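Local coordinates for succinoglycan biosynthesis protein (Bacillus cereus ATCC 14579, PDB 3B55) that binds calcium and is probably an esterase-like enzyme of the erythromycin esterase type, its substrate and precise cellular role not established, at residues 313-318 with 419-424; 339-344 with 429-434; 348-353 with 409-414; 365-370 with 401-406; 369-374 with 395-400. The protein carries 1 engineered substitution. All coordinates share one frame; numbering follows the deposited sequence.

Contact 1. Residues 313-318 with 419-424; sequences TNMLSF and VDISLG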
# COMPACT_ATOMS: atom_id res chain seq x y z
N THR A 313 -3.32 -10.39 9.13
CA THR A 313 -2.97 -10.45 10.54
C THR A 313 -1.86 -9.43 10.74
O THR A 313 -1.23 -9.00 9.77
CB THR A 313 -2.47 -11.84 10.96
OG1 THR A 313 -1.33 -12.21 10.17
CG2 THR A 313 -3.57 -12.88 10.78
N ASN A 314 -1.64 -9.05 11.99
CA ASN A 314 -0.64 -8.04 12.35
C ASN A 314 0.77 -8.60 12.53
O ASN A 314 1.06 -9.19 13.56
CB ASN A 314 -1.09 -7.33 13.63
CG ASN A 314 -0.30 -6.06 13.92
OD1 ASN A 314 -0.63 -5.31 14.84
ND2 ASN A 314 0.75 -5.82 13.14
N MSE A 315 1.63 -8.39 11.54
CA MSE A 315 3.01 -8.87 11.64
C MSE A 315 3.93 -7.72 12.05
O MSE A 315 5.13 -7.91 12.25
CB MSE A 315 3.48 -9.48 10.31
CG MSE A 315 3.63 -8.50 9.16
SE MSE A 315 4.43 -9.33 7.59
CE MSE A 315 2.83 -10.00 6.76
N LEU A 316 3.35 -6.53 12.19
CA LEU A 316 4.06 -5.32 12.58
C LEU A 316 3.68 -4.94 14.01
O LEU A 316 3.81 -3.79 14.42
CB LEU A 316 3.68 -4.16 11.65
CG LEU A 316 4.50 -3.84 10.39
CD1 LEU A 316 5.37 -5.01 9.96
CD2 LEU A 316 3.53 -3.44 9.29
N SER A 317 3.19 -5.92 14.76
CA SER A 317 2.76 -5.68 16.13
C SER A 317 3.80 -5.02 17.04
O SER A 317 3.45 -4.55 18.12
CB SER A 317 2.26 -6.99 16.76
OG SER A 317 3.19 -8.05 16.57
N PHE A 318 5.06 -4.96 16.63
CA PHE A 318 6.04 -4.32 17.50
C PHE A 318 5.84 -2.81 17.56
O PHE A 318 6.44 -2.14 18.40
CB PHE A 318 7.48 -4.66 17.09
CG PHE A 318 7.98 -3.93 15.87
CD1 PHE A 318 7.60 -4.34 14.60
CD2 PHE A 318 8.85 -2.86 16.01
CE1 PHE A 318 8.08 -3.68 13.47
CE2 PHE A 318 9.34 -2.19 14.88
CZ PHE A 318 8.96 -2.60 13.61
N VAL A 419 10.06 -11.48 12.28
CA VAL A 419 8.91 -11.41 13.17
C VAL A 419 8.16 -12.73 13.04
O VAL A 419 8.30 -13.43 12.04
CB VAL A 419 7.95 -10.25 12.79
CG1 VAL A 419 8.65 -8.91 12.95
CG2 VAL A 419 7.46 -10.42 11.35
N ASP A 420 7.38 -13.09 14.06
CA ASP A 420 6.60 -14.32 14.01
C ASP A 420 5.30 -14.04 13.29
O ASP A 420 4.75 -12.94 13.38
CB ASP A 420 6.29 -14.83 15.42
CG ASP A 420 7.39 -15.72 15.96
OD1 ASP A 420 7.25 -16.18 17.12
OD2 ASP A 420 8.39 -15.97 15.24
N ILE A 421 4.79 -15.03 12.57
CA ILE A 421 3.55 -14.83 11.83
C ILE A 421 3.00 -16.17 11.40
O ILE A 421 3.74 -17.14 11.29
CB ILE A 421 3.82 -13.97 10.54
CG1 ILE A 421 2.50 -13.56 9.89
CG2 ILE A 421 4.63 -14.78 9.52
CD1 ILE A 421 2.69 -12.75 8.63
N SER A 422 1.69 -16.21 11.17
CA SER A 422 1.00 -17.41 10.70
C SER A 422 0.73 -17.10 9.23
O SER A 422 -0.19 -16.36 8.90
CB SER A 422 -0.31 -17.60 11.45
OG SER A 422 -0.06 -17.72 12.83
N LEU A 423 1.57 -17.65 8.36
CA LEU A 423 1.45 -17.38 6.94
C LEU A 423 0.07 -17.65 6.37
O LEU A 423 -0.45 -16.85 5.59
CB LEU A 423 2.50 -18.18 6.16
CG LEU A 423 2.86 -17.57 4.80
CD1 LEU A 423 3.43 -16.17 5.00
CD2 LEU A 423 3.88 -18.47 4.12
N GLY A 424 -0.52 -18.79 6.74
CA GLY A 424 -1.84 -19.13 6.25
C GLY A 424 -2.92 -18.16 6.69
O GLY A 424 -3.94 -18.02 6.01
O HOH W 1 -0.17 -14.10 12.39
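Selenomethionine Met315 lies obliquely against the end of Ile421, its CE 3.3 Å from Ile421 CD1, tighter than usual van der Waals contact. The same isoleucine methyl is also met by the base of the chain, at 3.8 Å from Met315 CB to Ile421 CD1, so two points of one folded side chain, CB and CE, rest on that methyl. A bend at chi3 (88°) turns CE back onto it. Ile421, by contrast, is extended: CG1 stands opposite the backbone N (chi1 -170°) and carries CD1 out to the meeting point. Beside this pair, the carbonyl of Met315 faces the branched end of Val419, with Met315 O 3.5 Å from Val419 CG2. Val419 and Ile421 belong to strand 418-421, which pairs antiparallel with strand 402-405, so the contact sets the irregular chain that follows helix 307-310 against one side of a small two-stranded sheet. Phe427 also packs on Met315. At the other end Thr313 OG1 approaches Ile421 CG1 to 4.1 Å, and no direct hydrogen bond spans the segments. A water bridges them instead, 3.1 Å from Thr313 OG1 and 3.1 Å from Ser422 N, whose N-H it accepts just ahead of helix 423-426.

Contact 2. Residues 339-344 with 429-434; sequences IGTSVY and ILVQIQ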
# COMPACT_ATOMS: atom_id res chain seq x y z
N ILE A 339 -2.49 -10.91 -1.20
CA ILE A 339 -1.35 -11.58 -1.82
C ILE A 339 -0.07 -11.01 -1.23
O ILE A 339 0.12 -9.79 -1.22
CB ILE A 339 -1.32 -11.36 -3.34
CG1 ILE A 339 -2.57 -11.97 -3.97
CG2 ILE A 339 -0.06 -11.98 -3.92
CD1 ILE A 339 -2.71 -11.70 -5.45
N GLY A 340 0.80 -11.88 -0.73
CA GLY A 340 2.05 -11.41 -0.16
C GLY A 340 3.23 -11.98 -0.92
O GLY A 340 3.10 -13.02 -1.56
N THR A 341 4.36 -11.29 -0.86
CA THR A 341 5.58 -11.77 -1.53
C THR A 341 6.56 -12.21 -0.46
O THR A 341 6.50 -11.72 0.67
CB THR A 341 6.24 -10.68 -2.41
OG1 THR A 341 6.26 -9.43 -1.70
CG2 THR A 341 5.49 -10.52 -3.72
N SER A 342 7.44 -13.14 -0.81
CA SER A 342 8.42 -13.62 0.15
C SER A 342 9.76 -13.85 -0.54
O SER A 342 9.82 -14.14 -1.74
CB SER A 342 7.92 -14.90 0.81
OG SER A 342 8.65 -15.19 1.99
N VAL A 343 10.83 -13.74 0.22
CA VAL A 343 12.16 -13.88 -0.33
C VAL A 343 12.96 -14.99 0.33
O VAL A 343 12.46 -15.68 1.22
CB VAL A 343 12.92 -12.56 -0.19
CG1 VAL A 343 12.24 -11.49 -1.04
CG2 VAL A 343 12.94 -12.13 1.27
N TYR A 344 14.20 -15.14 -0.11
CA TYR A 344 15.10 -16.16 0.43
C TYR A 344 16.55 -15.68 0.47
O TYR A 344 17.11 -15.46 1.54
CB TYR A 344 14.98 -17.44 -0.40
CG TYR A 344 15.87 -18.56 0.07
CD1 TYR A 344 15.90 -18.94 1.41
CD2 TYR A 344 16.69 -19.25 -0.82
CE1 TYR A 344 16.73 -19.96 1.86
CE2 TYR A 344 17.52 -20.28 -0.39
CZ TYR A 344 17.53 -20.63 0.95
OH TYR A 344 18.35 -21.65 1.38
N ILE A 429 -2.67 -15.81 -0.77
CA ILE A 429 -1.77 -16.22 -1.85
C ILE A 429 -0.34 -15.75 -1.61
O ILE A 429 -0.12 -14.59 -1.28
CB ILE A 429 -2.27 -15.65 -3.19
CG1 ILE A 429 -3.71 -16.15 -3.44
CG2 ILE A 429 -1.34 -16.08 -4.34
CD1 ILE A 429 -4.43 -15.43 -4.56
N LEU A 430 0.62 -16.66 -1.78
CA LEU A 430 2.02 -16.30 -1.60
C LEU A 430 2.85 -16.43 -2.88
O LEU A 430 2.76 -17.42 -3.60
CB LEU A 430 2.69 -17.17 -0.52
CG LEU A 430 4.14 -16.70 -0.28
CD1 LEU A 430 4.21 -15.84 0.98
CD2 LEU A 430 5.07 -17.89 -0.16
N VAL A 431 3.65 -15.40 -3.14
CA VAL A 431 4.52 -15.38 -4.30
C VAL A 431 5.95 -15.38 -3.78
O VAL A 431 6.38 -14.43 -3.12
CB VAL A 431 4.28 -14.12 -5.14
CG1 VAL A 431 5.32 -14.03 -6.25
CG2 VAL A 431 2.87 -14.16 -5.72
N GLN A 432 6.68 -16.46 -4.05
CA GLN A 432 8.06 -16.59 -3.59
C GLN A 432 9.06 -16.26 -4.70
O GLN A 432 8.92 -16.72 -5.83
CB GLN A 432 8.32 -18.02 -3.09
CG GLN A 432 9.74 -18.29 -2.61
CD GLN A 432 10.02 -17.73 -1.21
OE1 GLN A 432 11.16 -17.69 -0.76
NE2 GLN A 432 8.96 -17.32 -0.52
N ILE A 433 10.06 -15.45 -4.37
CA ILE A 433 11.11 -15.06 -5.30
C ILE A 433 12.40 -15.45 -4.59
O ILE A 433 12.80 -14.82 -3.60
CB ILE A 433 11.05 -13.54 -5.58
CG1 ILE A 433 9.66 -13.17 -6.06
CG2 ILE A 433 12.08 -13.15 -6.65
CD1 ILE A 433 9.46 -11.69 -6.28
N GLN A 434 13.04 -16.51 -5.08
CA GLN A 434 14.24 -17.05 -4.45
C GLN A 434 15.47 -16.15 -4.42
O GLN A 434 16.27 -16.24 -3.50
CB GLN A 434 14.56 -18.41 -5.06
CG GLN A 434 13.35 -19.35 -5.10
CD GLN A 434 12.90 -19.82 -3.72
OE1 GLN A 434 12.86 -19.05 -2.77
NE2 GLN A 434 12.53 -21.10 -3.62
O HOH W 2 14.99 -13.67 -2.44
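Adjacent parallel strands of the mixed central sheet meet here, 336-344 beside 429-433, pairing Ile339 with Ile429 and Thr341 with Val431. Their local axes approach to 4.6 Å, with 28° between the N-to-C directions, and bonds running both ways prove the register: Gly340 N gives to Ile429 O at 2.9 Å, and Gly340 O takes the N-H of Val431. Ser342 repeats the pattern, its N giving to Val431 O and its O accepting from Ile433 N. On one face Ile339 and Ile429 run alongside each other in the same direction, with Ile339 CG1 3.8 Å from Ile429 CB; Val431 CG2 reaches Ile339 CG2 at 4.1 Å. Thr341 OG1 bonds Gly81 O and Ala83 N, at the end of neighbouring strand 77-82. On the other face Leu430 CD1 rests 3.8 Å from Ser342 CB. Beyond Ser342, Tyr344 N stands 3.8 Å from Ile433 O and a water bridges them, accepting from Tyr344 N at 2.9 Å and donating to Ile433 O at 2.7 Å.

Contact 3. Residues 348-353 with 409-414; sequences YNVKNS and TTEGPD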
# COMPACT_ATOMS: atom_id res chain seq x y z
N TYR A 348 19.21 -6.21 -0.86
CA TYR A 348 18.16 -5.22 -1.05
C TYR A 348 18.57 -3.88 -0.47
O TYR A 348 19.51 -3.80 0.32
CB TYR A 348 16.88 -5.70 -0.37
CG TYR A 348 17.08 -6.09 1.09
CD1 TYR A 348 17.56 -7.36 1.42
CD2 TYR A 348 16.82 -5.20 2.12
CE1 TYR A 348 17.78 -7.72 2.75
CE2 TYR A 348 17.03 -5.55 3.45
CZ TYR A 348 17.51 -6.81 3.76
OH TYR A 348 17.75 -7.16 5.06
N ASN A 349 17.85 -2.83 -0.86
CA ASN A 349 18.13 -1.50 -0.35
C ASN A 349 17.46 -1.35 1.01
O ASN A 349 16.33 -1.82 1.23
CB ASN A 349 17.58 -0.41 -1.28
CG ASN A 349 18.41 -0.23 -2.53
OD1 ASN A 349 19.64 -0.16 -2.47
ND2 ASN A 349 17.75 -0.14 -3.67
N VAL A 350 18.16 -0.70 1.93
CA VAL A 350 17.66 -0.46 3.27
C VAL A 350 18.48 0.69 3.84
O VAL A 350 19.60 0.93 3.38
CB VAL A 350 17.82 -1.71 4.16
CG1 VAL A 350 19.31 -2.02 4.37
CG2 VAL A 350 17.13 -1.48 5.49
N LYS A 351 17.93 1.41 4.81
CA LYS A 351 18.67 2.50 5.44
C LYS A 351 19.69 1.90 6.41
O LYS A 351 19.35 1.06 7.24
CB LYS A 351 17.72 3.44 6.18
CG LYS A 351 16.89 4.32 5.25
CD LYS A 351 16.05 5.31 6.04
CE LYS A 351 15.29 6.25 5.12
NZ LYS A 351 14.25 7.04 5.85
N ASN A 352 20.95 2.33 6.31
CA ASN A 352 22.01 1.80 7.17
C ASN A 352 22.05 2.41 8.57
O ASN A 352 21.14 3.11 8.99
CB ASN A 352 23.38 1.96 6.51
CG ASN A 352 23.70 3.40 6.16
OD1 ASN A 352 23.05 4.33 6.64
ND2 ASN A 352 24.72 3.58 5.33
N SER A 353 23.14 2.11 9.28
CA SER A 353 23.35 2.59 10.64
C SER A 353 23.41 4.10 10.71
O SER A 353 23.22 4.69 11.77
CB SER A 353 24.63 1.99 11.23
OG SER A 353 25.76 2.28 10.42
N THR A 409 12.19 -0.82 6.57
CA THR A 409 13.07 0.03 5.79
C THR A 409 14.33 0.52 6.50
O THR A 409 15.24 1.07 5.87
CB THR A 409 12.28 1.23 5.23
OG1 THR A 409 11.67 1.94 6.32
CG2 THR A 409 11.20 0.74 4.28
N THR A 410 14.39 0.33 7.82
CA THR A 410 15.56 0.74 8.58
C THR A 410 16.15 -0.43 9.35
O THR A 410 15.42 -1.24 9.92
CB THR A 410 15.24 1.86 9.59
OG1 THR A 410 14.86 3.05 8.89
CG2 THR A 410 16.47 2.16 10.46
N GLU A 411 17.48 -0.52 9.34
CA GLU A 411 18.21 -1.56 10.05
C GLU A 411 18.74 -0.88 11.31
O GLU A 411 19.43 0.14 11.22
CB GLU A 411 19.38 -2.07 9.19
CG GLU A 411 18.97 -2.61 7.83
CD GLU A 411 19.02 -4.13 7.74
OE1 GLU A 411 20.14 -4.69 7.69
OE2 GLU A 411 17.94 -4.78 7.71
N GLY A 412 18.42 -1.43 12.48
CA GLY A 412 18.88 -0.83 13.72
C GLY A 412 18.74 -1.77 14.89
O GLY A 412 17.99 -2.74 14.80
N PRO A 413 19.42 -1.50 16.02
CA PRO A 413 19.38 -2.32 17.24
C PRO A 413 17.97 -2.59 17.74
O PRO A 413 17.69 -3.66 18.29
CB PRO A 413 20.18 -1.48 18.24
CG PRO A 413 21.07 -0.64 17.37
CD PRO A 413 20.14 -0.24 16.28
N ASP A 414 17.07 -1.63 17.54
CA ASP A 414 15.70 -1.77 18.01
C ASP A 414 14.70 -2.11 16.93
O ASP A 414 13.49 -2.01 17.14
CB ASP A 414 15.29 -0.49 18.72
CG ASP A 414 16.27 -0.10 19.80
OD1 ASP A 414 16.40 -0.88 20.77
OD2 ASP A 414 16.91 0.96 19.67
O HOH W 3 11.77 5.17 7.06
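Lys351 N donates to Thr409 O at 2.9 Å, and the N-H...O angle of 170° makes this nearly straight bond one half of a single backbone bridge. The other half runs in reverse, from Glu411 N to Lys351 O at 3.2 Å. Thus the loop between strands 402-405 and 418-421 is fastened to the beta-hairpin of strands 346-351 and 357-362. Thr409 also brings the loop to the metal site: the nearest side-chain atoms of Thr409 and His85, a calcium ligand, are about 3 Å apart, and the bound calcium ion is about 5 Å from the Thr409 side chain. Thr409 is therefore placed beside the first shell. On one side of the bridge Val350 crosses the aliphatic part of Glu411 at about a right angle, with Val350 CG1 3.5 Å from Glu411 CG. The glutamate bends at chi2 (-106°), which brings its carboxylate to the edge of the Tyr348 ring with the two planes almost perpendicular. Glu411 OE2 is 3.6 Å from Tyr348 OH, but its salt bridge is with Lys417. Phe405 meets the Tyr348 ring edge-to-face. On the more open side the extended chain of Lys351 passes Thr410, its CD 3.8 Å from Thr410 OG1. A water then spans Lys351 NZ and Thr409 OG1 by weak bonds, 3.3 Å from each.

Contact 4. Residues 365-370 with 401-406; sequences SDDPNS and QHPIFA
A type I turn from Asp367 to Ser370 brings the backbone up to strand 402-405, with the CA atoms of Ser370 and Pro403 4.7 Å apart. The carbonyl of Pro403 sits closest, its O 3.2 Å from Ser370 CA in a CA-H...O contact bent to 121° at the hydrogen. That bent contact only accompanies a firmer one: Pro403 O accepts a backbone hydrogen bond from Tyr371 N, at the start of the helix. Round the proline ring, Asp367 crosses at about a right angle with OD2 4.0 Å from Pro403 CG, while Ser370 CB faces Pro403 CB. Asn369 O lies 3.7 Å from His402 CB and approaches the imidazole obliquely. Two motifs hold the turn in shape. Asp367 OD1 accepts from Asn369 N at 2.9 Å, an Asx turn in which the donor stands 63° out of the carboxylate plane. Asp367 O is gripped twice, by Ser370 N at 3.2 Å and by Ser370 OG at 2.9 Å, the hydroxyl lying in the carbonyl plane. With chi1 at 72°, the serine OG sits between its own N and carbonyl carbon, facing back into the turn. Ser370 is also the N-cap of helix 371-376, where its OG receives a weak bond from Tyr373 N. On the neighbouring strand 418-421, Asp420 touches Pro403.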
# COMPACT_ATOMS: atom_id res chain seq x y z
N SER A 365 18.64 -16.29 5.45
CA SER A 365 17.59 -17.24 5.80
C SER A 365 18.28 -18.51 6.28
O SER A 365 18.19 -19.56 5.65
CB SER A 365 16.72 -17.53 4.59
OG SER A 365 16.27 -16.32 4.01
N ASP A 366 18.96 -18.38 7.41
CA ASP A 366 19.71 -19.46 8.05
C ASP A 366 18.81 -20.40 8.85
O ASP A 366 19.07 -21.60 8.93
CB ASP A 366 20.76 -18.85 8.98
CG ASP A 366 20.13 -17.98 10.07
OD1 ASP A 366 19.32 -17.08 9.74
OD2 ASP A 366 20.44 -18.18 11.27
N ASP A 367 17.78 -19.85 9.47
CA ASP A 367 16.86 -20.62 10.29
C ASP A 367 15.96 -21.57 9.51
O ASP A 367 15.12 -21.13 8.72
CB ASP A 367 16.00 -19.67 11.12
CG ASP A 367 15.11 -20.41 12.11
OD1 ASP A 367 15.18 -21.66 12.16
OD2 ASP A 367 14.34 -19.74 12.83
N PRO A 368 16.13 -22.89 9.72
CA PRO A 368 15.32 -23.89 9.02
C PRO A 368 13.85 -23.95 9.45
O PRO A 368 13.08 -24.75 8.90
CB PRO A 368 16.06 -25.20 9.31
CG PRO A 368 16.74 -24.93 10.61
CD PRO A 368 17.26 -23.53 10.40
N ASN A 369 13.45 -23.13 10.42
CA ASN A 369 12.06 -23.12 10.87
C ASN A 369 11.32 -21.92 10.30
O ASN A 369 10.11 -21.77 10.50
CB ASN A 369 11.96 -23.06 12.39
CG ASN A 369 12.62 -24.23 13.06
OD1 ASN A 369 12.36 -25.38 12.72
ND2 ASN A 369 13.48 -23.94 14.03
N SER A 370 12.04 -21.05 9.61
CA SER A 370 11.41 -19.87 9.04
C SER A 370 10.76 -20.18 7.70
O SER A 370 11.18 -21.10 6.98
CB SER A 370 12.43 -18.74 8.88
OG SER A 370 13.35 -18.99 7.84
N GLN A 401 2.52 -20.05 14.25
CA GLN A 401 3.44 -18.92 14.22
C GLN A 401 4.88 -19.36 13.96
O GLN A 401 5.41 -20.19 14.69
CB GLN A 401 3.37 -18.15 15.53
CG GLN A 401 2.12 -17.32 15.72
CD GLN A 401 2.44 -15.84 15.86
OE1 GLN A 401 2.14 -15.04 14.98
NE2 GLN A 401 3.06 -15.48 16.98
N HIS A 402 5.49 -18.80 12.93
CA HIS A 402 6.87 -19.12 12.57
C HIS A 402 7.57 -17.84 12.14
O HIS A 402 6.93 -16.89 11.71
CB HIS A 402 6.91 -20.16 11.44
CG HIS A 402 6.34 -21.49 11.82
ND1 HIS A 402 6.97 -22.33 12.71
CD2 HIS A 402 5.19 -22.10 11.46
CE1 HIS A 402 6.22 -23.41 12.89
NE2 HIS A 402 5.14 -23.29 12.15
N PRO A 403 8.90 -17.78 12.27
CA PRO A 403 9.67 -16.59 11.90
C PRO A 403 9.66 -16.29 10.41
O PRO A 403 9.65 -17.20 9.57
CB PRO A 403 11.08 -16.93 12.39
CG PRO A 403 10.83 -17.91 13.52
CD PRO A 403 9.76 -18.78 12.93
N ILE A 404 9.67 -15.01 10.08
CA ILE A 404 9.69 -14.58 8.70
C ILE A 404 10.38 -13.24 8.61
O ILE A 404 10.25 -12.41 9.51
CB ILE A 404 8.28 -14.43 8.10
CG1 ILE A 404 8.39 -14.13 6.60
CG2 ILE A 404 7.53 -13.30 8.82
CD1 ILE A 404 7.09 -14.28 5.81
N PHE A 405 11.11 -13.05 7.52
CA PHE A 405 11.82 -11.80 7.26
C PHE A 405 10.83 -10.64 7.43
O PHE A 405 9.74 -10.66 6.86
CB PHE A 405 12.38 -11.88 5.83
CG PHE A 405 12.89 -10.59 5.30
CD1 PHE A 405 14.03 -9.99 5.82
CD2 PHE A 405 12.24 -9.97 4.23
CE1 PHE A 405 14.52 -8.80 5.29
CE2 PHE A 405 12.72 -8.78 3.70
CZ PHE A 405 13.86 -8.20 4.22
N ALA A 406 11.19 -9.63 8.22
CA ALA A 406 10.31 -8.50 8.48
C ALA A 406 10.31 -7.44 7.38
O ALA A 406 9.27 -6.88 7.04
CB ALA A 406 10.66 -7.86 9.81

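Contact 5. Residues 369-374 with 395-400; sequences NSYNYI and KTWLNE
Tyr371 and Trp397 run antiparallel past one another, Tyr371 CD1 coming 3.4 Å from Trp397 CZ2. The tyrosine sets CE1 over one indole face, 3.7 Å above the plane and offset toward the rim. Ring centroids 5.0 Å apart and planes at 56° make the pair oblique, neither a stack nor a T. Ile374, one helical turn on, reaches the same indole carbon with its CD1, 3.5 Å from Trp397 CZ2, while Ile374 CG2 approaches Trp397 CH2. The Trp397 side chain gets there because CG lies opposite the backbone N (chi1 165°), which sends the indole from its helix toward the other. At the indole edge, in its plane, a water accepts from Trp397 NE1 at 2.8 Å and donates to Asn369 O at 2.8 Å, satisfying the ring N-H. Leu398 CD2 adds a looser touch on Tyr371 CE1. The phenol end lies among backbone polar atoms: Tyr371 OH is 2.8 Å from Glu400 O, and the same Tyr371 hydroxyl hydrogen-bonds Ile421 O and Leu423 N. Outside this shell, His402 meets Tyr371 edge-to-face and also meets the Trp397 ring, while Tyr37 packs on the indole and binds Glu400 OE1. Helices 371-376 and 392-398 thus come together beside helix 39-49, which touches Ile374 and Trp397, with strand 402-405 against Tyr371 and helix 423-426 against Leu398.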
# COMPACT_ATOMS: atom_id res chain seq x y z
N ASN A 369 13.45 -23.13 10.42
CA ASN A 369 12.06 -23.12 10.87
C ASN A 369 11.32 -21.92 10.30
O ASN A 369 10.11 -21.77 10.50
CB ASN A 369 11.96 -23.06 12.39
CG ASN A 369 12.62 -24.23 13.06
OD1 ASN A 369 12.36 -25.38 12.72
ND2 ASN A 369 13.48 -23.94 14.03
N SER A 370 12.04 -21.05 9.61
CA SER A 370 11.41 -19.87 9.04
C SER A 370 10.76 -20.18 7.70
O SER A 370 11.18 -21.10 6.98
CB SER A 370 12.43 -18.74 8.88
OG SER A 370 13.35 -18.99 7.84
N TYR A 371 9.71 -19.43 7.38
CA TYR A 371 9.01 -19.57 6.12
C TYR A 371 9.95 -19.32 4.94
O TYR A 371 9.81 -19.93 3.88
CB TYR A 371 7.85 -18.59 6.06
CG TYR A 371 6.71 -18.93 6.99
CD1 TYR A 371 5.89 -20.03 6.74
CD2 TYR A 371 6.42 -18.14 8.10
CE1 TYR A 371 4.81 -20.32 7.55
CE2 TYR A 371 5.35 -18.42 8.93
CZ TYR A 371 4.54 -19.52 8.65
OH TYR A 371 3.44 -19.77 9.43
N ASN A 372 10.90 -18.41 5.14
CA ASN A 372 11.88 -18.06 4.11
C ASN A 372 12.72 -19.27 3.69
O ASN A 372 12.83 -19.60 2.50
CB ASN A 372 12.80 -16.95 4.63
CG ASN A 372 12.05 -15.66 4.88
OD1 ASN A 372 11.86 -14.85 3.97
ND2 ASN A 372 11.61 -15.46 6.12
N TYR A 373 13.32 -19.93 4.68
CA TYR A 373 14.15 -21.10 4.42
C TYR A 373 13.32 -22.20 3.76
O TYR A 373 13.71 -22.77 2.74
CB TYR A 373 14.71 -21.65 5.73
CG TYR A 373 15.62 -22.85 5.54
CD1 TYR A 373 16.97 -22.68 5.26
CD2 TYR A 373 15.11 -24.15 5.60
CE1 TYR A 373 17.81 -23.77 5.04
CE2 TYR A 373 15.94 -25.26 5.39
CZ TYR A 373 17.29 -25.05 5.10
OH TYR A 373 18.13 -26.11 4.86
N ILE A 374 12.18 -22.51 4.37
CA ILE A 374 11.30 -23.55 3.88
C ILE A 374 10.82 -23.32 2.45
O ILE A 374 10.96 -24.20 1.60
CB ILE A 374 10.14 -23.75 4.87
CG1 ILE A 374 10.72 -24.31 6.18
CG2 ILE A 374 9.09 -24.69 4.29
CD1 ILE A 374 9.74 -24.40 7.33
N LYS A 395 -0.92 -27.61 5.95
CA LYS A 395 -2.03 -26.76 6.32
C LYS A 395 -1.87 -26.34 7.78
O LYS A 395 -2.04 -25.17 8.12
CB LYS A 395 -3.34 -27.51 6.13
CG LYS A 395 -4.58 -26.72 6.46
CD LYS A 395 -5.83 -27.51 6.10
CE LYS A 395 -7.10 -26.73 6.40
NZ LYS A 395 -8.31 -27.41 5.85
N THR A 396 -1.55 -27.30 8.63
CA THR A 396 -1.37 -27.06 10.07
C THR A 396 -0.18 -26.14 10.31
O THR A 396 -0.25 -25.22 11.12
CB THR A 396 -1.11 -28.38 10.82
OG1 THR A 396 -2.18 -29.30 10.55
CG2 THR A 396 -1.02 -28.13 12.32
N TRP A 397 0.91 -26.42 9.62
CA TRP A 397 2.14 -25.64 9.74
C TRP A 397 1.91 -24.18 9.31
O TRP A 397 2.46 -23.26 9.91
CB TRP A 397 3.21 -26.29 8.87
CG TRP A 397 4.41 -25.45 8.59
CD1 TRP A 397 5.46 -25.19 9.43
CD2 TRP A 397 4.70 -24.79 7.36
NE1 TRP A 397 6.39 -24.41 8.79
CE2 TRP A 397 5.94 -24.14 7.52
CE3 TRP A 397 4.03 -24.66 6.14
CZ2 TRP A 397 6.54 -23.39 6.50
CZ3 TRP A 397 4.61 -23.91 5.12
CH2 TRP A 397 5.86 -23.28 5.31
N LEU A 398 1.08 -23.98 8.28
CA LEU A 398 0.78 -22.64 7.80
C LEU A 398 -0.07 -21.85 8.79
O LEU A 398 -0.13 -20.61 8.73
CB LEU A 398 0.05 -22.69 6.45
CG LEU A 398 0.86 -22.96 5.19
CD1 LEU A 398 -0.07 -23.06 3.99
CD2 LEU A 398 1.86 -21.83 4.98
N ASN A 399 -0.73 -22.55 9.71
CA ASN A 399 -1.57 -21.87 10.70
C ASN A 399 -0.90 -21.70 12.05
O ASN A 399 -1.55 -21.34 13.03
CB ASN A 399 -2.91 -22.60 10.86
CG ASN A 399 -3.94 -22.13 9.85
OD1 ASN A 399 -3.85 -22.43 8.65
ND2 ASN A 399 -4.93 -21.37 10.32
N GLU A 400 0.39 -21.97 12.09
CA GLU A 400 1.15 -21.82 13.32
C GLU A 400 2.10 -20.64 13.14
O GLU A 400 2.44 -20.28 12.02
CB GLU A 400 1.95 -23.09 13.60
CG GLU A 400 1.11 -24.25 14.09
CD GLU A 400 1.89 -25.54 14.09
OE1 GLU A 400 3.11 -25.50 13.82
OE2 GLU A 400 1.29 -26.60 14.37
O HOH W 4 8.67 -24.15 10.44

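Overall arrangement
From the N terminus, contact 1 opens at 313-318 and contact 2 at 339-344; they close in the same order, at 419-424 and 429-434, so these two loops cross. Contact 3, from 348-353 to 409-414, is nested in both, and contact 4 lies within contact 3. Contacts 4 and 5 leave from overlapping segments sharing Asn369 and Ser370, and contact 5 closes first, at 395-400. Contact 2 joins neighbouring strands 336-344 and 429-433 of the central sheet, contact 3 ties the hairpin to the loop near calcium, contact 4 sets the turn before helix 371-376 against strand 402-405, and contact 5 packs that helix on helix 392-398. Contacts 1 and 4 share the sheet of strands 402-405 and 418-421.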